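Local coordinates for beta-lactamase Mb2281c (Mycobacterium bovis, PDB 3I7J), which probably hydrolyses beta-lactams or related amide or ester substrates through an active-site serine, at residues V46-Q51 with S167-Q172; A154-F159 with A243-T248; P190-Q195 with R250-W255. All blocks are in the same frame, centred on the assembly; numbering follows the deposited sequence.

Overall arrangement
Interactions 1 and 2 are buried, whereas interaction 3 lies nearer the surface and is partly buried. Interaction 2 packs helix 153-164 on the six-stranded sheet with aliphatic side chains alone. Interaction 1 joins helix 42-56 to the turn that follows helix 153-164; there a buried arginine packs its flat end on methyl groups while its charge is met by Asp162 nearby. The two touch where Arg48 CB packs on Phe159 CZ. Interaction 3 is aromatic and joins two loops, one of them entered from the same strand, 242-248, that serves interaction 2; Thr248 meets Trp255 there. Interactions 1 and 3 lie on opposite sides of the chain's centre, their own centres about 28 Å apart.

Interaction 1 of 3, residues V46-Q51 with S167-Q172; sequences VARAAQ and STVSAQ
The guanidinium of Arg48 carries the methyl CG2 of Val169 over the centre of one face, 3.4 Å above its plane; CG2 lies 3.5 Å from Arg48 CZ. The methyl of Thr168 reaches the same side chain obliquely, lying 3.4 Å from Arg48 CG with its CG2 atom and nominally only 3.0 Å from Arg48 NE, a separation tight enough to be doubtful in detail. At the end of the guanidinium, Arg48 NH2 donates a hydrogen bond of 2.9 Å to Gln51 OE1 (N-H...O 150°). This acceptor sits 18° out of the guanidinium plane, while the donor lies in the carbonyl plane of the amide. A bend at chi2 (61°) and another at chi3 carry Arg48 from its helix to the turn, so that its flat end reaches the valine. Gln51 adds apolar contact of its own, its CB 4.0 Å from Val169 CG1. The buried charge is answered by Asp162, whose OD2 forms a salt bridge with Arg48 NE and whose OD1 accepts from the backbone N of Ser167 and of Thr168; one carboxylate thus ties the arginine to the turn it packs on. Gln51 NE2 is held by Leu202 O, which helps fix the amide that receives Arg48. Ser170 N-caps helix 171-177 and also bonds Glu55 of helix 42-56. The contact therefore joins the flank of helix 42-56, whose start bears an SxxK pattern consistent with a serine beta-lactamase, to the turn between helices 153-164 and 171-177, while helix 119-131 packs on Val46 and Ala49.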
# COMPACT_ATOMS: atom_id res chain seq x y z
N VAL A 46 5.25 4.08 3.23
CA VAL A 46 5.55 4.37 4.62
C VAL A 46 5.70 3.06 5.38
O VAL A 46 6.58 2.93 6.24
CB VAL A 46 4.42 5.22 5.27
CG1 VAL A 46 4.67 5.39 6.76
CG2 VAL A 46 4.36 6.58 4.59
N ALA A 47 4.86 2.08 5.07
CA ALA A 47 4.93 0.78 5.73
C ALA A 47 6.28 0.12 5.47
O ALA A 47 6.88 -0.47 6.38
CB ALA A 47 3.82 -0.12 5.22
N ARG A 48 6.77 0.21 4.24
CA ARG A 48 8.06 -0.40 3.92
C ARG A 48 9.17 0.31 4.67
O ARG A 48 10.16 -0.30 5.08
CB ARG A 48 8.32 -0.36 2.42
CG ARG A 48 9.47 -1.26 1.98
CD ARG A 48 9.17 -2.70 2.33
NE ARG A 48 9.58 -3.61 1.27
CZ ARG A 48 9.14 -4.86 1.17
NH1 ARG A 48 9.57 -5.64 0.18
NH2 ARG A 48 8.28 -5.33 2.06
N ALA A 49 9.01 1.62 4.85
CA ALA A 49 9.99 2.42 5.57
C ALA A 49 9.99 1.98 7.04
O ALA A 49 11.05 1.87 7.66
CB ALA A 49 9.66 3.90 5.45
N ALA A 50 8.80 1.73 7.59
CA ALA A 50 8.68 1.29 8.98
C ALA A 50 9.26 -0.12 9.16
O ALA A 50 9.76 -0.47 10.22
CB ALA A 50 7.22 1.32 9.43
N GLN A 51 9.16 -0.93 8.10
CA GLN A 51 9.68 -2.28 8.11
C GLN A 51 11.21 -2.22 8.12
O GLN A 51 11.87 -2.99 8.83
CB GLN A 51 9.20 -3.05 6.89
CG GLN A 51 7.75 -3.51 6.99
CD GLN A 51 7.16 -3.83 5.62
OE1 GLN A 51 7.87 -4.30 4.74
NE2 GLN A 51 5.87 -3.59 5.45
N SER A 167 14.12 -6.72 -1.35
CA SER A 167 15.52 -6.36 -1.30
C SER A 167 15.75 -5.32 -0.21
O SER A 167 16.75 -5.36 0.51
CB SER A 167 15.98 -5.78 -2.63
OG SER A 167 17.36 -5.47 -2.56
N THR A 168 14.81 -4.39 -0.10
CA THR A 168 14.88 -3.33 0.89
C THR A 168 14.71 -3.88 2.31
O THR A 168 15.08 -3.22 3.29
CB THR A 168 13.80 -2.26 0.60
OG1 THR A 168 14.19 -1.02 1.18
CG2 THR A 168 12.47 -2.67 1.19
N VAL A 169 14.14 -5.08 2.42
CA VAL A 169 13.95 -5.76 3.70
C VAL A 169 14.25 -7.24 3.47
O VAL A 169 14.33 -7.70 2.33
CB VAL A 169 12.49 -5.61 4.27
CG1 VAL A 169 12.16 -4.15 4.49
CG2 VAL A 169 11.48 -6.26 3.33
N SER A 170 14.43 -7.99 4.55
CA SER A 170 14.72 -9.41 4.46
C SER A 170 13.50 -10.18 3.99
O SER A 170 12.36 -9.72 4.13
CB SER A 170 15.13 -9.96 5.82
OG SER A 170 14.05 -9.84 6.72
N ALA A 171 13.74 -11.36 3.43
CA ALA A 171 12.65 -12.20 2.97
C ALA A 171 11.70 -12.52 4.12
O ALA A 171 10.49 -12.64 3.91
CB ALA A 171 13.22 -13.50 2.38
N GLN A 172 12.23 -12.65 5.33
CA GLN A 172 11.41 -12.95 6.50
C GLN A 172 10.49 -11.80 6.89
O GLN A 172 9.33 -12.01 7.24
CB GLN A 172 12.29 -13.32 7.71
CG GLN A 172 11.47 -13.73 8.94
CD GLN A 172 10.36 -14.71 8.58
OE1 GLN A 172 10.60 -15.74 7.94
NE2 GLN A 172 9.13 -14.38 8.98

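Interaction 2 of 3, residues A154-F159 with A243-T248; sequences ADLAVF and ALVVLT
Leu156 leaves its helix facing Val245, and already its CB faces both branches of that valine almost equally, 3.9 Å from Val245 CG1 and 4.0 Å from Val245 CG2. Beyond CB the chain turns with CG beside the backbone N (chi1 -73°), and CG serves as the link that carries the tip along the strand. The branch CD1 does the rest of the touching: it meets Val245 CG1 at 3.9 Å and then reaches the next residue on the same face of the strand, lying 3.9 Å from Leu247 CD1 and nearly as close to Leu247 CD2. Leu156 thus crosses Val245 at about a right angle and Leu247 more obliquely, bridging two strand residues with one side chain. The other branch of Val245, CG2, rests against the helix backbone, 4.0 Å from Leu156 O and 4.5 Å from Ala157 N. All of this is buried van der Waals contact, aliphatic side chains meeting each other and the helix backbone. Over 154-159 and 243-248 the helix and strand axes run 156° apart in direction and approach to 8.7 Å. Strand 242-248 lies inside the six-stranded antiparallel sheet, bonded to strands 15-21 and 232-237, and helix 153-164 covers the face bearing Val245 and Leu247, a helix-on-sheet layer of the alpha/beta domain of this family. Ala157 also touches Ile20 of strand 15-21, while Phe159 and Val158 pack on helix 119-131.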
# COMPACT_ATOMS: atom_id res chain seq x y z
N ALA A 154 6.70 4.73 -13.10
CA ALA A 154 8.05 4.17 -13.23
C ALA A 154 8.65 3.86 -11.86
O ALA A 154 9.23 2.79 -11.64
CB ALA A 154 8.96 5.14 -13.98
N ASP A 155 8.52 4.81 -10.93
CA ASP A 155 9.03 4.63 -9.57
C ASP A 155 8.24 3.54 -8.85
O ASP A 155 8.82 2.70 -8.16
CB ASP A 155 8.92 5.94 -8.78
CG ASP A 155 10.13 6.84 -8.96
OD1 ASP A 155 10.92 6.60 -9.90
OD2 ASP A 155 10.28 7.79 -8.16
N LEU A 156 6.92 3.55 -9.01
CA LEU A 156 6.10 2.54 -8.35
C LEU A 156 6.36 1.17 -8.93
O LEU A 156 6.22 0.15 -8.24
CB LEU A 156 4.62 2.88 -8.46
CG LEU A 156 4.14 4.04 -7.60
CD1 LEU A 156 2.62 4.02 -7.59
CD2 LEU A 156 4.67 3.91 -6.16
N ALA A 157 6.74 1.13 -10.21
CA ALA A 157 7.04 -0.12 -10.89
C ALA A 157 8.25 -0.76 -10.23
O ALA A 157 8.29 -1.97 -10.01
CB ALA A 157 7.33 0.15 -12.37
N VAL A 158 9.24 0.07 -9.91
CA VAL A 158 10.45 -0.37 -9.24
C VAL A 158 10.07 -0.87 -7.84
O VAL A 158 10.56 -1.90 -7.37
CB VAL A 158 11.47 0.79 -9.10
CG1 VAL A 158 12.67 0.34 -8.28
CG2 VAL A 158 11.92 1.25 -10.49
N PHE A 159 9.18 -0.13 -7.18
CA PHE A 159 8.72 -0.50 -5.84
C PHE A 159 8.05 -1.86 -5.89
O PHE A 159 8.35 -2.74 -5.07
CB PHE A 159 7.75 0.56 -5.29
CG PHE A 159 7.40 0.36 -3.84
CD1 PHE A 159 8.39 0.42 -2.85
CD2 PHE A 159 6.10 0.09 -3.46
CE1 PHE A 159 8.07 0.23 -1.50
CE2 PHE A 159 5.77 -0.11 -2.11
CZ PHE A 159 6.77 -0.04 -1.13
N ALA A 243 2.56 -8.08 -10.61
CA ALA A 243 2.19 -6.84 -9.94
C ALA A 243 1.56 -5.89 -10.94
O ALA A 243 1.92 -5.89 -12.12
CB ALA A 243 3.42 -6.19 -9.30
N LEU A 244 0.62 -5.08 -10.48
CA LEU A 244 -0.03 -4.12 -11.36
C LEU A 244 -0.09 -2.78 -10.67
O LEU A 244 -0.51 -2.68 -9.52
CB LEU A 244 -1.45 -4.58 -11.73
CG LEU A 244 -2.32 -3.55 -12.46
CD1 LEU A 244 -1.67 -3.15 -13.79
CD2 LEU A 244 -3.71 -4.13 -12.70
N VAL A 245 0.34 -1.75 -11.38
CA VAL A 245 0.31 -0.39 -10.86
C VAL A 245 -0.57 0.44 -11.78
O VAL A 245 -0.36 0.45 -13.00
CB VAL A 245 1.72 0.24 -10.84
CG1 VAL A 245 1.60 1.74 -10.63
CG2 VAL A 245 2.56 -0.37 -9.71
N VAL A 246 -1.56 1.13 -11.22
CA VAL A 246 -2.43 2.00 -12.01
C VAL A 246 -2.60 3.34 -11.31
O VAL A 246 -3.00 3.40 -10.15
CB VAL A 246 -3.85 1.40 -12.26
CG1 VAL A 246 -4.73 2.45 -12.93
CG2 VAL A 246 -3.76 0.18 -13.17
N LEU A 247 -2.29 4.42 -12.03
CA LEU A 247 -2.43 5.77 -11.51
C LEU A 247 -3.23 6.61 -12.50
O LEU A 247 -2.90 6.65 -13.69
CB LEU A 247 -1.05 6.42 -11.29
CG LEU A 247 -0.10 5.77 -10.28
CD1 LEU A 247 1.19 6.58 -10.23
CD2 LEU A 247 -0.75 5.71 -8.89
N THR A 248 -4.29 7.26 -12.01
CA THR A 248 -5.14 8.10 -12.84
C THR A 248 -5.34 9.46 -12.18
O THR A 248 -5.08 9.64 -10.98
CB THR A 248 -6.54 7.50 -13.05
OG1 THR A 248 -7.38 7.79 -11.92
CG2 THR A 248 -6.46 6.00 -13.26

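Interaction 3 of 3, residues P190-Q195 with R250-W255; sequences PGYGVQ and RDFGDW
Tyr192 and Phe252 form the tight part of this contact. Their rings meet obliquely, planes at 49° and centroids 5.7 Å apart, a geometry that is neither a stack nor a T-shape. The phenol oxygen Tyr192 OH comes in at the edge of the Phe252 ring, in its plane, 3.5 Å from Phe252 CE1, while Tyr192 CE1 lies 3.6 Å from Phe252 CZ. Phe252 holds its ring anti to its own backbone N (chi1 180°), which carries the ring from the loop toward Gly191 and Tyr192. Tyr192 is buried, and with CG beside its backbone N the ring is swung so that its CE1 and OH end, not its CB, meets Phe252. The looser part is at Gly191, which is exposed: there Phe252 CE2 reaches only the bare CA, 4.0 Å away, and meets it obliquely. Farther along the second loop, Asp251 and Asp254 are exposed. That loop is braced from within. Trp255 NE1 donates to Asp251 O at 2.9 Å, nearly straight (169°), with the acceptor in the indole plane, and Trp255 CD1 lies 3.4 Å above the centre of the Arg250 guanidinium. Tyr192 and Gly193, both facing Leu189, form a classic beta bulge in the small hairpin of strands 187-189 and 193-195; its turn residue Pro190 touches Tyr99, the hydroxyl residue of a possible (S/Y)xN element. The contact joins this hairpin to the loop between strand 242-248 and helix 256-271. Leu257 of that helix touches both aromatic residues, and Phe252 also meets Trp260 of the helix and Phe227 of strand 224-228.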
# COMPACT_ATOMS: atom_id res chain seq x y z
N PRO A 190 -12.80 1.22 3.34
CA PRO A 190 -13.30 2.45 2.72
C PRO A 190 -13.57 2.29 1.23
O PRO A 190 -12.68 1.92 0.47
CB PRO A 190 -12.19 3.45 3.01
CG PRO A 190 -11.70 2.99 4.36
CD PRO A 190 -11.65 1.50 4.22
N GLY A 191 -14.80 2.56 0.82
CA GLY A 191 -15.16 2.43 -0.58
C GLY A 191 -15.75 1.09 -0.93
O GLY A 191 -16.40 0.94 -1.98
N TYR A 192 -15.55 0.09 -0.08
CA TYR A 192 -16.09 -1.23 -0.34
C TYR A 192 -16.93 -1.81 0.80
O TYR A 192 -17.28 -2.99 0.79
CB TYR A 192 -14.96 -2.20 -0.70
CG TYR A 192 -14.35 -1.88 -2.05
CD1 TYR A 192 -13.31 -0.97 -2.16
CD2 TYR A 192 -14.89 -2.42 -3.21
CE1 TYR A 192 -12.81 -0.59 -3.41
CE2 TYR A 192 -14.41 -2.05 -4.46
CZ TYR A 192 -13.37 -1.14 -4.56
OH TYR A 192 -12.91 -0.76 -5.80
N GLY A 193 -17.26 -0.96 1.77
CA GLY A 193 -18.08 -1.40 2.89
C GLY A 193 -17.49 -2.45 3.81
O GLY A 193 -16.31 -2.80 3.70
N VAL A 194 -18.32 -2.95 4.72
CA VAL A 194 -17.92 -3.97 5.67
C VAL A 194 -17.36 -5.20 4.98
O VAL A 194 -17.86 -5.63 3.94
CB VAL A 194 -19.12 -4.45 6.54
CG1 VAL A 194 -18.65 -5.49 7.56
CG2 VAL A 194 -19.75 -3.26 7.26
N GLN A 195 -16.30 -5.76 5.57
CA GLN A 195 -15.66 -6.96 5.04
C GLN A 195 -15.41 -7.90 6.21
O GLN A 195 -14.95 -7.48 7.27
CB GLN A 195 -14.33 -6.61 4.34
CG GLN A 195 -14.51 -5.72 3.10
CD GLN A 195 -15.18 -6.44 1.94
OE1 GLN A 195 -15.85 -5.83 1.12
NE2 GLN A 195 -14.98 -7.74 1.86
N ARG A 250 -8.19 10.95 -11.70
CA ARG A 250 -9.59 11.06 -11.30
C ARG A 250 -9.79 10.37 -9.96
O ARG A 250 -9.44 9.20 -9.80
CB ARG A 250 -10.51 10.43 -12.35
CG ARG A 250 -11.99 10.68 -12.05
CD ARG A 250 -12.90 10.06 -13.11
NE ARG A 250 -14.30 10.29 -12.78
CZ ARG A 250 -15.33 9.80 -13.47
NH1 ARG A 250 -15.12 9.05 -14.54
NH2 ARG A 250 -16.57 10.06 -13.08
N ASP A 251 -10.36 11.09 -9.01
CA ASP A 251 -10.60 10.53 -7.69
C ASP A 251 -11.47 9.28 -7.76
O ASP A 251 -12.34 9.17 -8.62
CB ASP A 251 -11.25 11.57 -6.77
CG ASP A 251 -10.34 12.75 -6.47
OD1 ASP A 251 -9.10 12.57 -6.49
OD2 ASP A 251 -10.85 13.85 -6.21
N PHE A 252 -11.23 8.35 -6.84
CA PHE A 252 -11.97 7.10 -6.75
C PHE A 252 -13.47 7.36 -6.72
O PHE A 252 -13.92 8.32 -6.10
CB PHE A 252 -11.57 6.36 -5.48
CG PHE A 252 -12.28 5.05 -5.29
CD1 PHE A 252 -11.92 3.94 -6.03
CD2 PHE A 252 -13.31 4.93 -4.36
CE1 PHE A 252 -12.57 2.72 -5.85
CE2 PHE A 252 -13.97 3.71 -4.18
CZ PHE A 252 -13.60 2.61 -4.92
N GLY A 253 -14.25 6.49 -7.37
CA GLY A 253 -15.69 6.65 -7.39
C GLY A 253 -16.35 5.43 -8.03
O GLY A 253 -15.69 4.42 -8.26
N ASP A 254 -17.65 5.52 -8.32
CA ASP A 254 -18.35 4.39 -8.93
C ASP A 254 -17.80 4.01 -10.30
O ASP A 254 -17.89 2.85 -10.71
CB ASP A 254 -19.85 4.68 -9.06
CG ASP A 254 -20.53 4.90 -7.71
OD1 ASP A 254 -20.20 4.18 -6.74
OD2 ASP A 254 -21.40 5.79 -7.63
N TRP A 255 -17.22 4.98 -11.01
CA TRP A 255 -16.67 4.71 -12.34
C TRP A 255 -15.61 3.61 -12.33
O TRP A 255 -15.45 2.87 -13.30
CB TRP A 255 -16.05 5.99 -12.95
CG TRP A 255 -14.82 6.47 -12.22
CD1 TRP A 255 -14.79 7.29 -11.12
CD2 TRP A 255 -13.46 6.11 -12.49
NE1 TRP A 255 -13.49 7.45 -10.70
CE2 TRP A 255 -12.66 6.74 -11.52
CE3 TRP A 255 -12.85 5.31 -13.47
CZ2 TRP A 255 -11.27 6.59 -11.48
CZ3 TRP A 255 -11.46 5.16 -13.43
CH2 TRP A 255 -10.69 5.80 -12.44